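Local coordinates for conserved hypothetical protein VT76 (Thermotoga maritima, PDB 1RCU), which is of unknown function but belongs to the SLOG family of Rossmann-like proteins, so it may bind a nucleotide-like ligand, at residues 55-60 / 184-189; 46-51 / 77-82. One frame throughout, in Å; residues are numbered along the deposited sequence.

Contact 1 of 2, residues 55-60 / 184-189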
ATOM      1  N   ALA A  55     -15.640   8.557 -24.729  1.00 27.72           N
ATOM      2  CA  ALA A  55     -14.592   9.079 -25.593  1.00 26.96           C
ATOM      3  C   ALA A  55     -15.123  10.265 -26.388  1.00 26.45           C
ATOM      4  O   ALA A  55     -14.493  11.313 -26.407  1.00 26.91           O
ATOM      5  CB  ALA A  55     -14.075   7.983 -26.550  1.00 26.49           C
ATOM      6  N   LYS A  56     -16.282  10.104 -27.033  1.00 27.44           N
ATOM      7  CA  LYS A  56     -16.859  11.176 -27.849  1.00 28.18           C
ATOM      8  C   LYS A  56     -17.095  12.452 -27.043  1.00 29.27           C
ATOM      9  O   LYS A  56     -16.929  13.554 -27.564  1.00 29.53           O
ATOM     10  CB  LYS A  56     -18.177  10.728 -28.511  1.00 26.49           C
ATOM     11  CG  LYS A  56     -18.061   9.494 -29.414  1.00 26.42           C
ATOM     12  CD  LYS A  56     -19.400   9.147 -30.057  1.00 25.91           C
ATOM     13  CE  LYS A  56     -19.451   7.695 -30.575  1.00 30.32           C
ATOM     14  NZ  LYS A  56     -19.087   7.468 -32.008  1.00 30.57           N
ATOM     15  N   LYS A  57     -17.463  12.300 -25.774  1.00 29.01           N
ATOM     16  CA  LYS A  57     -17.716  13.452 -24.918  1.00 28.89           C
ATOM     17  C   LYS A  57     -16.434  14.044 -24.365  1.00 29.42           C
ATOM     18  O   LYS A  57     -16.475  15.044 -23.653  1.00 29.37           O
ATOM     19  CB  LYS A  57     -18.655  13.095 -23.755  1.00 27.82           C
ATOM     20  CG  LYS A  57     -20.065  12.692 -24.153  1.00 28.74           C
ATOM     21  CD  LYS A  57     -20.751  13.748 -25.001  1.00 30.67           C
ATOM     22  CE  LYS A  57     -22.212  13.367 -25.262  1.00 32.45           C
ATOM     23  NZ  LYS A  57     -22.918  14.317 -26.165  1.00 31.81           N
ATOM     24  N   GLY A  58     -15.305  13.413 -24.671  1.00 28.57           N
ATOM     25  CA  GLY A  58     -14.029  13.921 -24.203  1.00 30.48           C
ATOM     26  C   GLY A  58     -13.564  13.596 -22.790  1.00 30.78           C
ATOM     27  O   GLY A  58     -12.641  14.242 -22.298  1.00 31.15           O
ATOM     28  N   TYR A  59     -14.188  12.617 -22.136  1.00 30.34           N
ATOM     29  CA  TYR A  59     -13.792  12.227 -20.783  1.00 30.13           C
ATOM     30  C   TYR A  59     -12.576  11.291 -20.815  1.00 29.31           C
ATOM     31  O   TYR A  59     -12.414  10.495 -21.745  1.00 28.33           O
ATOM     32  CB  TYR A  59     -14.936  11.497 -20.046  1.00 30.39           C
ATOM     33  CG  TYR A  59     -16.213  12.287 -19.892  1.00 31.86           C
ATOM     34  CD1 TYR A  59     -16.224  13.513 -19.227  1.00 32.57           C
ATOM     35  CD2 TYR A  59     -17.416  11.810 -20.417  1.00 33.16           C
ATOM     36  CE1 TYR A  59     -17.401  14.253 -19.092  1.00 32.96           C
ATOM     37  CE2 TYR A  59     -18.609  12.541 -20.283  1.00 34.32           C
ATOM     38  CZ  TYR A  59     -18.591  13.761 -19.620  1.00 33.81           C
ATOM     39  OH  TYR A  59     -19.764  14.477 -19.494  1.00 33.49           O
ATOM     40  N   LEU A  60     -11.735  11.395 -19.790  1.00 27.32           N
ATOM     41  CA  LEU A  60     -10.562  10.541 -19.659  1.00 26.46           C
ATOM     42  C   LEU A  60     -11.030   9.305 -18.874  1.00 25.49           C
ATOM     43  O   LEU A  60     -11.492   9.436 -17.744  1.00 24.45           O
ATOM     44  CB  LEU A  60      -9.458  11.285 -18.901  1.00 27.16           C
ATOM     45  CG  LEU A  60      -8.156  10.526 -18.708  1.00 31.20           C
ATOM     46  CD1 LEU A  60      -7.657  10.004 -20.048  1.00 32.87           C
ATOM     47  CD2 LEU A  60      -7.148  11.451 -18.066  1.00 33.59           C
ATOM     48  N   GLU A 184     -28.518   7.817 -20.530  1.00 33.66           N
ATOM     49  CA  GLU A 184     -28.975   8.343 -19.251  1.00 33.94           C
ATOM     50  C   GLU A 184     -27.768   8.553 -18.336  1.00 33.32           C
ATOM     51  O   GLU A 184     -27.668   9.568 -17.652  1.00 32.98           O
ATOM     52  CB  GLU A 184     -29.970   7.372 -18.601  1.00 36.28           C
ATOM     53  CG  GLU A 184     -30.806   7.978 -17.489  1.00 38.05           C
ATOM     54  CD  GLU A 184     -31.799   6.990 -16.910  1.00 40.83           C
ATOM     55  OE1 GLU A 184     -32.269   6.101 -17.657  1.00 41.85           O
ATOM     56  OE2 GLU A 184     -32.127   7.115 -15.712  1.00 41.10           O
ATOM     57  N   ALA A 185     -26.851   7.589 -18.345  1.00 32.03           N
ATOM     58  CA  ALA A 185     -25.637   7.638 -17.529  1.00 31.18           C
ATOM     59  C   ALA A 185     -24.770   8.877 -17.782  1.00 31.34           C
ATOM     60  O   ALA A 185     -24.414   9.602 -16.852  1.00 29.59           O
ATOM     61  CB  ALA A 185     -24.801   6.381 -17.762  1.00 32.47           C
ATOM     62  N   VAL A 186     -24.422   9.123 -19.041  1.00 31.98           N
ATOM     63  CA  VAL A 186     -23.598  10.274 -19.386  1.00 33.13           C
ATOM     64  C   VAL A 186     -24.316  11.583 -19.105  1.00 32.99           C
ATOM     65  O   VAL A 186     -23.701  12.618 -18.857  1.00 32.51           O
ATOM     66  CB  VAL A 186     -23.219  10.246 -20.861  1.00 34.66           C
ATOM     67  CG1 VAL A 186     -22.239  11.365 -21.183  1.00 35.33           C
ATOM     68  CG2 VAL A 186     -22.637   8.893 -21.190  1.00 36.58           C
ATOM     69  N   GLN A 187     -25.631  11.528 -19.159  1.00 34.15           N
ATOM     70  CA  GLN A 187     -26.454  12.682 -18.904  1.00 36.84           C
ATOM     71  C   GLN A 187     -26.289  13.106 -17.447  1.00 36.55           C
ATOM     72  O   GLN A 187     -26.186  14.287 -17.130  1.00 36.97           O
ATOM     73  CB  GLN A 187     -27.892  12.293 -19.207  1.00 39.89           C
ATOM     74  CG  GLN A 187     -28.885  13.397 -19.232  1.00 43.84           C
ATOM     75  CD  GLN A 187     -30.260  12.878 -19.613  1.00 46.24           C
ATOM     76  OE1 GLN A 187     -30.429  12.265 -20.673  1.00 47.69           O
ATOM     77  NE2 GLN A 187     -31.243  13.097 -18.742  1.00 46.78           N
ATOM     78  N   ILE A 188     -26.260  12.118 -16.567  1.00 35.45           N
ATOM     79  CA  ILE A 188     -26.093  12.345 -15.138  1.00 35.23           C
ATOM     80  C   ILE A 188     -24.686  12.891 -14.840  1.00 36.94           C
ATOM     81  O   ILE A 188     -24.513  13.759 -13.983  1.00 36.62           O
ATOM     82  CB  ILE A 188     -26.331  11.016 -14.375  1.00 34.80           C
ATOM     83  CG1 ILE A 188     -27.784  10.586 -14.546  1.00 33.54           C
ATOM     84  CG2 ILE A 188     -26.039  11.175 -12.909  1.00 33.11           C
ATOM     85  CD1 ILE A 188     -28.069   9.181 -14.071  1.00 35.01           C
ATOM     86  N   ILE A 189     -23.679  12.387 -15.550  1.00 38.99           N
ATOM     87  CA  ILE A 189     -22.305  12.852 -15.359  1.00 41.15           C
ATOM     88  C   ILE A 189     -22.221  14.323 -15.740  1.00 43.18           C
ATOM     89  O   ILE A 189     -21.585  15.109 -15.049  1.00 43.36           O
ATOM     90  CB  ILE A 189     -21.304  12.081 -16.248  1.00 40.73           C
ATOM     91  CG1 ILE A 189     -21.286  10.600 -15.861  1.00 40.53           C
ATOM     92  CG2 ILE A 189     -19.911  12.682 -16.113  1.00 40.27           C
ATOM     93  CD1 ILE A 189     -20.500   9.711 -16.827  1.00 39.62           C
TER
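Tyr59 turns its CG away from its own carbonyl carbon (chi1 -59°), which sends the ring across to helix 182-190, while Val186, with CG1 opposite the backbone N (chi1 -174°), holds that methyl out to meet it. The two side chains come together at an angle, and CG1 arrives at the rim of the ring, close to its plane, with Tyr59 CE2 and Val186 CG1 3.9 Å apart. One turn further on, Ile189 offers its short branch. Ile189 CG2 lies 3.9 Å from Tyr59 CZ and 3.8 Å from Tyr59 OH as the two side chains run past each other in opposite directions, so the hydroxyl end of the ring lies against a single methyl. A long, flat residue suits this place because it spans the distance between the two backbones, and the beta-branched residues across from it give methyl groups on one side of their helix. Lys57 adds the outer part of the contact. Its chain bends at chi2, and Lys57 CG lies 3.9 Å from Val186 CG1, so one methyl serves both partners; the exposed lysine thus lends carbon to the interface at the border with solvent. Between Lys57 and Tyr59, Gly58 takes up positive phi and closes a Schellman motif with Gly58 N bonded to Ala55 O at 2.8 Å, a turn that glycine makes easily. No hydrogen bond crosses the contact. Thr53 and Leu54 of helix 44-56 pack against Val186 and Tyr59 respectively, and Ile189 also touches Ile146 of strand 145-148. The turn that closes the crossover from strand 25-30 through helix 44-56 to strand 60-63 thus meets the helix after strand 176-179, a packing over a parallel sheet characteristic of a Rossmann-like fold.

Contact 2 of 2, residues 46-51 / 77-82; sequences ICLELG and VREAGG
Gly51 and Val77 meet almost backbone to backbone, their CA atoms only 4.4 Å apart. Glycine suits this spot on helix 44-56 because a beta carbon would lie hard against Val77 N, and without one helix 68-79 can settle close. Val77 points CG1 opposite its backbone N (chi1 175°), which puts CG2 beside that nitrogen and against the glycine: Val77 CG2 is 3.3 Å from Gly51 O and 3.7 Å from Gly51 CA. The same carbonyl oxygen also receives a CA-H...O contact, with Val77 CA 3.4 Å from Gly51 O and the angle at the hydrogen bent to 135°. A branched, apolar residue fills this buried place on two sides, since its other methyl, CG1, lies near Gly82 within its own segment.

Helices 44-56 and 68-79 belong to successive beta-alpha-beta units of the Rossmann-like sheet, joined through strand 60-63, and pack side by side. Helix 68-79 ends here in a Schellman motif: Gly82 N bonds to Val77 O at 2.8 Å, Gly81 N bonds to Arg78 O, and Gly81 takes the positive phi that glycine adopts without strain. From this turn the chain goes on to strand 84-88.

Toward solvent the two segments stand further apart. Leu48 CD2 comes no nearer to Glu79 OE1 than 4.4 Å, a loose touch between a methyl and a carboxylate, and Leu48 also rests on Gln75 of the same facing helix. Glu79 is exposed, and a charged residue is at home there because its polar partners lie just beyond the two segments: OE1 forms a salt bridge with NE of Arg52 on helix 44-56, while OE2 accepts a hydrogen bond from NE2 of Gln75 on its own helix 68-79.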
ATOM      1  N   ILE A  46     -23.737  -2.689 -24.367  1.00 37.18           N
ATOM      2  CA  ILE A  46     -23.742  -1.595 -23.404  1.00 37.39           C
ATOM      3  C   ILE A  46     -22.322  -1.160 -23.065  1.00 35.73           C
ATOM      4  O   ILE A  46     -22.046   0.036 -22.988  1.00 35.86           O
ATOM      5  CB  ILE A  46     -24.503  -1.924 -22.080  1.00 37.60           C
ATOM      6  CG1 ILE A  46     -24.433  -3.419 -21.781  1.00 40.50           C
ATOM      7  CG2 ILE A  46     -25.929  -1.393 -22.151  1.00 36.69           C
ATOM      8  CD1 ILE A  46     -25.775  -4.080 -21.560  1.00 40.08           C
ATOM      9  N   CYS A  47     -21.416  -2.119 -22.890  1.00 33.09           N
ATOM     10  CA  CYS A  47     -20.024  -1.787 -22.580  1.00 32.34           C
ATOM     11  C   CYS A  47     -19.366  -0.967 -23.692  1.00 31.30           C
ATOM     12  O   CYS A  47     -18.646  -0.005 -23.411  1.00 29.35           O
ATOM     13  CB  CYS A  47     -19.177  -3.048 -22.335  1.00 28.87           C
ATOM     14  SG  CYS A  47     -19.427  -3.828 -20.732  1.00 26.90           S
ATOM     15  N   LEU A  48     -19.609  -1.353 -24.946  1.00 31.29           N
ATOM     16  CA  LEU A  48     -19.038  -0.648 -26.093  1.00 31.23           C
ATOM     17  C   LEU A  48     -19.668   0.718 -26.246  1.00 30.63           C
ATOM     18  O   LEU A  48     -18.973   1.674 -26.586  1.00 32.19           O
ATOM     19  CB  LEU A  48     -19.252  -1.422 -27.397  1.00 31.49           C
ATOM     20  CG  LEU A  48     -18.425  -2.672 -27.706  1.00 30.93           C
ATOM     21  CD1 LEU A  48     -18.868  -3.244 -29.056  1.00 30.97           C
ATOM     22  CD2 LEU A  48     -16.946  -2.329 -27.723  1.00 27.00           C
ATOM     23  N   GLU A  49     -20.980   0.818 -26.015  1.00 30.41           N
ATOM     24  CA  GLU A  49     -21.634   2.113 -26.142  1.00 29.78           C
ATOM     25  C   GLU A  49     -21.100   3.051 -25.077  1.00 27.97           C
ATOM     26  O   GLU A  49     -20.815   4.202 -25.365  1.00 27.40           O
ATOM     27  CB  GLU A  49     -23.155   2.035 -26.003  1.00 31.29           C
ATOM     28  CG  GLU A  49     -23.828   3.391 -26.315  1.00 34.03           C
ATOM     29  CD  GLU A  49     -25.306   3.451 -25.941  1.00 36.56           C
ATOM     30  OE1 GLU A  49     -25.825   2.459 -25.388  1.00 38.58           O
ATOM     31  OE2 GLU A  49     -25.940   4.501 -26.190  1.00 36.14           O
ATOM     32  N   LEU A  50     -20.952   2.554 -23.855  1.00 26.08           N
ATOM     33  CA  LEU A  50     -20.457   3.376 -22.764  1.00 24.97           C
ATOM     34  C   LEU A  50     -19.073   3.923 -23.078  1.00 26.67           C
ATOM     35  O   LEU A  50     -18.812   5.111 -22.893  1.00 26.36           O
ATOM     36  CB  LEU A  50     -20.418   2.571 -21.453  1.00 19.66           C
ATOM     37  CG  LEU A  50     -19.782   3.336 -20.284  1.00 18.12           C
ATOM     38  CD1 LEU A  50     -20.595   4.582 -19.998  1.00 13.87           C
ATOM     39  CD2 LEU A  50     -19.710   2.474 -19.042  1.00 14.25           C
ATOM     40  N   GLY A  51     -18.199   3.046 -23.566  1.00 27.32           N
ATOM     41  CA  GLY A  51     -16.838   3.433 -23.895  1.00 27.97           C
ATOM     42  C   GLY A  51     -16.735   4.468 -24.993  1.00 28.29           C
ATOM     43  O   GLY A  51     -15.999   5.452 -24.874  1.00 28.44           O
ATOM     44  N   VAL A  77     -13.598   2.920 -26.041  1.00 27.93           N
ATOM     45  CA  VAL A  77     -12.955   4.213 -25.920  1.00 28.65           C
ATOM     46  C   VAL A  77     -11.932   4.386 -27.035  1.00 30.66           C
ATOM     47  O   VAL A  77     -11.889   5.425 -27.701  1.00 32.24           O
ATOM     48  CB  VAL A  77     -12.251   4.368 -24.558  1.00 28.63           C
ATOM     49  CG1 VAL A  77     -11.501   5.684 -24.522  1.00 27.43           C
ATOM     50  CG2 VAL A  77     -13.266   4.307 -23.423  1.00 26.71           C
ATOM     51  N   ARG A  78     -11.112   3.364 -27.249  1.00 30.77           N
ATOM     52  CA  ARG A  78     -10.087   3.430 -28.289  1.00 31.73           C
ATOM     53  C   ARG A  78     -10.717   3.504 -29.670  1.00 31.84           C
ATOM     54  O   ARG A  78     -10.241   4.217 -30.554  1.00 30.13           O
ATOM     55  CB  ARG A  78      -9.161   2.227 -28.219  1.00 30.81           C
ATOM     56  CG  ARG A  78      -8.352   2.186 -26.957  1.00 34.88           C
ATOM     57  CD  ARG A  78      -7.383   3.344 -26.845  1.00 37.47           C
ATOM     58  NE  ARG A  78      -5.995   2.909 -26.994  1.00 41.29           N
ATOM     59  CZ  ARG A  78      -5.317   2.961 -28.134  1.00 40.37           C
ATOM     60  NH1 ARG A  78      -4.061   2.543 -28.191  1.00 41.47           N
ATOM     61  NH2 ARG A  78      -5.898   3.447 -29.212  1.00 44.51           N
ATOM     62  N   GLU A  79     -11.797   2.762 -29.862  1.00 32.89           N
ATOM     63  CA  GLU A  79     -12.485   2.793 -31.141  1.00 33.93           C
ATOM     64  C   GLU A  79     -12.811   4.234 -31.491  1.00 34.45           C
ATOM     65  O   GLU A  79     -12.601   4.670 -32.618  1.00 36.14           O
ATOM     66  CB  GLU A  79     -13.773   1.993 -31.065  1.00 33.96           C
ATOM     67  CG  GLU A  79     -13.697   0.676 -31.800  1.00 36.24           C
ATOM     68  CD  GLU A  79     -14.773  -0.294 -31.367  1.00 36.08           C
ATOM     69  OE1 GLU A  79     -15.920   0.138 -31.168  1.00 35.93           O
ATOM     70  OE2 GLU A  79     -14.471  -1.494 -31.239  1.00 38.47           O
ATOM     71  N   ALA A  80     -13.320   4.982 -30.521  1.00 33.90           N
ATOM     72  CA  ALA A  80     -13.656   6.371 -30.761  1.00 32.03           C
ATOM     73  C   ALA A  80     -12.484   7.342 -30.630  1.00 31.50           C
ATOM     74  O   ALA A  80     -12.684   8.550 -30.642  1.00 32.90           O
ATOM     75  CB  ALA A  80     -14.768   6.774 -29.839  1.00 32.82           C
ATOM     76  N   GLY A  81     -11.273   6.817 -30.490  1.00 29.35           N
ATOM     77  CA  GLY A  81     -10.110   7.673 -30.387  1.00 28.63           C
ATOM     78  C   GLY A  81      -9.903   8.350 -29.045  1.00 29.14           C
ATOM     79  O   GLY A  81      -9.146   9.310 -28.939  1.00 29.87           O
ATOM     80  N   GLY A  82     -10.577   7.870 -28.012  1.00 27.88           N
ATOM     81  CA  GLY A  82     -10.409   8.474 -26.711  1.00 25.06           C
ATOM     82  C   GLY A  82      -9.237   7.825 -26.007  1.00 25.31           C
ATOM     83  O   GLY A  82      -8.644   6.885 -26.527  1.00 26.67           O
TER

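How the contacts relate
Contacts 1 and 2 lie with their centres about 11 Å apart, and both draw on helix 44-56: its C-terminal turn meets helix 182-190 in contact 1, its middle meets the end of helix 68-79 in contact 2. Their segments alternate along the chain: 46-51, 55-60, 77-82 and finally 184-189, so the chain's last helix is brought back beside its first. The two sites also touch directly, Ala55 CB lying 3.6 Å from both Val77 O and Ala80 CB. Helix 44-56 thus lies between helix 68-79 and helix 182-190, so that elements distant in sequence are neighbours over the parallel sheet; no other subunit reaches either contact.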